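Local coordinates for protein peptidase S8 and S53, subtilisin, kexin, sedolisin (Mycobacterium smegmatis, PDB 4KG7) that is a subtilisin-like serine protease, a mycosin of the ESX-3 type VII secretion system that probably cleaves peptide bonds in its substrates, at residues I33-L38 with L301-P306. Numbering follows the deposited sequence.
Sequences ITTSVL and LSNALP
Ser36 meets the strand 301-306 at its break, pairing with both Asn303 and Ala304. Its N gives a nearly straight hydrogen bond of 2.9 Å to Ala304 O, and Asn303 N donates to Ser36 O, with 169° at the hydrogen. Asn303 and Ala304 both face Ser36, a classic beta bulge; Ser36 and Ala304 form a single antiparallel hydrogen-bonded pair. The bulge leaves the Asn303 amide beside the loop: with CG set between backbone N and carbonyl carbon (chi1 67°), OD1 accepts Leu38 N at 2.8 Å, the donor tilted 15° from the amide plane. ND2 is hydrogen-bonded to Thr41 OG1, so both ends of the amide are held and its rotation is fixed. On the buried side, Thr35 OG1 and Ser302 OG share a 2.8 Å hydrogen bond, while Thr35 CG2 lies 3.8 Å from Leu305 CD2. In this subtilisin-fold protease the contact thus ties the N-terminal segment ahead of helix 48-53 to the middle strand of the small antiparallel sheet, with the Leu305 side chain about 6 Å from that of His104, the predicted charge-relay histidine. Ile33 CG2 packs 3.6 Å from Leu305 CD2, the side chains crossing at about a right angle, and Pro306 CD lies 4.0 Å from the same CG2. Leu38 also turns inward, its CB against Ala304 CB and its side chain on Leu312 and Pro314. The loose side is at exposed Val37, which merely rests CG2 at 3.5 Å from Leu301 O.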
loop_
_atom_site.group_PDB
_atom_site.type_symbol
_atom_site.label_atom_id
_atom_site.label_comp_id
_atom_site.label_asym_id
_atom_site.label_seq_id
_atom_site.Cartn_x
_atom_site.Cartn_y
_atom_site.Cartn_z
ATOM N N ILE A 33 8.676 -14.341 -10.854
ATOM C CA ILE A 33 9.848 -13.634 -10.344
ATOM C C ILE A 33 9.908 -13.884 -8.840
ATOM O O ILE A 33 8.875 -13.975 -8.166
ATOM C CB ILE A 33 9.644 -12.102 -10.604
ATOM C CG1 ILE A 33 9.671 -11.853 -12.109
ATOM C CG2 ILE A 33 10.676 -11.226 -9.918
ATOM C CD1 ILE A 33 10.819 -12.527 -12.773
ATOM N N THR A 34 11.117 -13.984 -8.313
ATOM C CA THR A 34 11.371 -13.907 -6.900
ATOM C C THR A 34 12.352 -12.785 -6.602
ATOM O O THR A 34 13.218 -12.471 -7.438
ATOM C CB THR A 34 11.917 -15.218 -6.335
ATOM O OG1 THR A 34 13.139 -15.578 -7.001
ATOM C CG2 THR A 34 10.890 -16.344 -6.520
ATOM N N THR A 35 12.222 -12.200 -5.415
ATOM C CA THR A 35 13.180 -11.202 -4.933
ATOM C C THR A 35 14.461 -11.869 -4.427
ATOM O O THR A 35 14.428 -13.000 -3.948
ATOM C CB THR A 35 12.553 -10.351 -3.814
ATOM O OG1 THR A 35 12.001 -11.206 -2.797
ATOM C CG2 THR A 35 11.453 -9.507 -4.353
ATOM N N SER A 36 15.574 -11.165 -4.544
ATOM C CA SER A 36 16.900 -11.731 -4.344
ATOM C C SER A 36 17.741 -10.787 -3.484
ATOM O O SER A 36 17.341 -9.671 -3.188
ATOM C CB SER A 36 17.634 -11.931 -5.718
ATOM O OG SER A 36 16.875 -12.754 -6.602
ATOM N N VAL A 37 18.924 -11.258 -3.121
ATOM C CA VAL A 37 19.905 -10.433 -2.414
ATOM C C VAL A 37 20.795 -9.684 -3.409
ATOM O O VAL A 37 21.432 -10.282 -4.258
ATOM C CB VAL A 37 20.738 -11.288 -1.436
ATOM C CG1 VAL A 37 21.804 -10.478 -0.729
ATOM C CG2 VAL A 37 19.825 -11.932 -0.398
ATOM N N LEU A 38 20.892 -8.367 -3.232
ATOM C CA LEU A 38 21.743 -7.539 -4.058
ATOM C C LEU A 38 23.204 -7.776 -3.682
ATOM O O LEU A 38 23.563 -7.582 -2.534
ATOM C CB LEU A 38 21.354 -6.075 -3.819
ATOM C CG LEU A 38 22.000 -5.027 -4.709
ATOM C CD1 LEU A 38 21.614 -5.270 -6.166
ATOM C CD2 LEU A 38 21.546 -3.654 -4.220
ATOM N N LEU A 301 15.552 -13.313 3.757
ATOM C CA LEU A 301 15.563 -11.882 3.454
ATOM C C LEU A 301 16.010 -11.578 2.033
ATOM O O LEU A 301 16.873 -12.263 1.474
ATOM C CB LEU A 301 16.465 -11.131 4.425
ATOM C CG LEU A 301 16.162 -11.267 5.910
ATOM C CD1 LEU A 301 17.103 -10.328 6.656
ATOM C CD2 LEU A 301 14.730 -10.897 6.222
ATOM N N SER A 302 15.388 -10.557 1.449
ATOM C CA SER A 302 15.769 -10.079 0.106
ATOM C C SER A 302 15.662 -8.575 0.013
ATOM O O SER A 302 15.027 -7.911 0.832
ATOM C CB SER A 302 14.884 -10.706 -0.973
ATOM O OG SER A 302 13.546 -10.354 -0.679
ATOM N N ASN A 303 16.327 -8.019 -0.978
ATOM C CA ASN A 303 16.438 -6.576 -1.128
ATOM C C ASN A 303 16.645 -6.141 -2.568
ATOM O O ASN A 303 17.175 -5.077 -2.825
ATOM C CB ASN A 303 17.509 -6.018 -0.190
ATOM C CG ASN A 303 18.914 -6.472 -0.545
ATOM O OD1 ASN A 303 19.090 -7.353 -1.358
ATOM N ND2 ASN A 303 19.902 -5.911 0.117
ATOM N N ALA A 304 16.238 -6.978 -3.518
ATOM C CA ALA A 304 16.432 -6.659 -4.934
ATOM C C ALA A 304 15.474 -7.403 -5.830
ATOM O O ALA A 304 14.969 -8.458 -5.469
ATOM C CB ALA A 304 17.859 -6.951 -5.376
ATOM N N LEU A 305 15.300 -6.843 -7.022
ATOM C CA LEU A 305 14.570 -7.446 -8.135
ATOM C C LEU A 305 15.331 -7.263 -9.413
ATOM O O LEU A 305 16.082 -6.319 -9.533
ATOM C CB LEU A 305 13.276 -6.700 -8.372
ATOM C CG LEU A 305 12.153 -7.078 -7.477
ATOM C CD1 LEU A 305 11.113 -5.961 -7.502
ATOM C CD2 LEU A 305 11.579 -8.389 -7.973
ATOM N N PRO A 306 15.050 -8.102 -10.416
ATOM C CA PRO A 306 15.656 -7.939 -11.723
ATOM C C PRO A 306 15.090 -6.750 -12.502
ATOM O O PRO A 306 13.886 -6.506 -12.463
ATOM C CB PRO A 306 15.356 -9.278 -12.428
ATOM C CG PRO A 306 14.292 -9.945 -11.642
ATOM C CD PRO A 306 14.126 -9.251 -10.332
#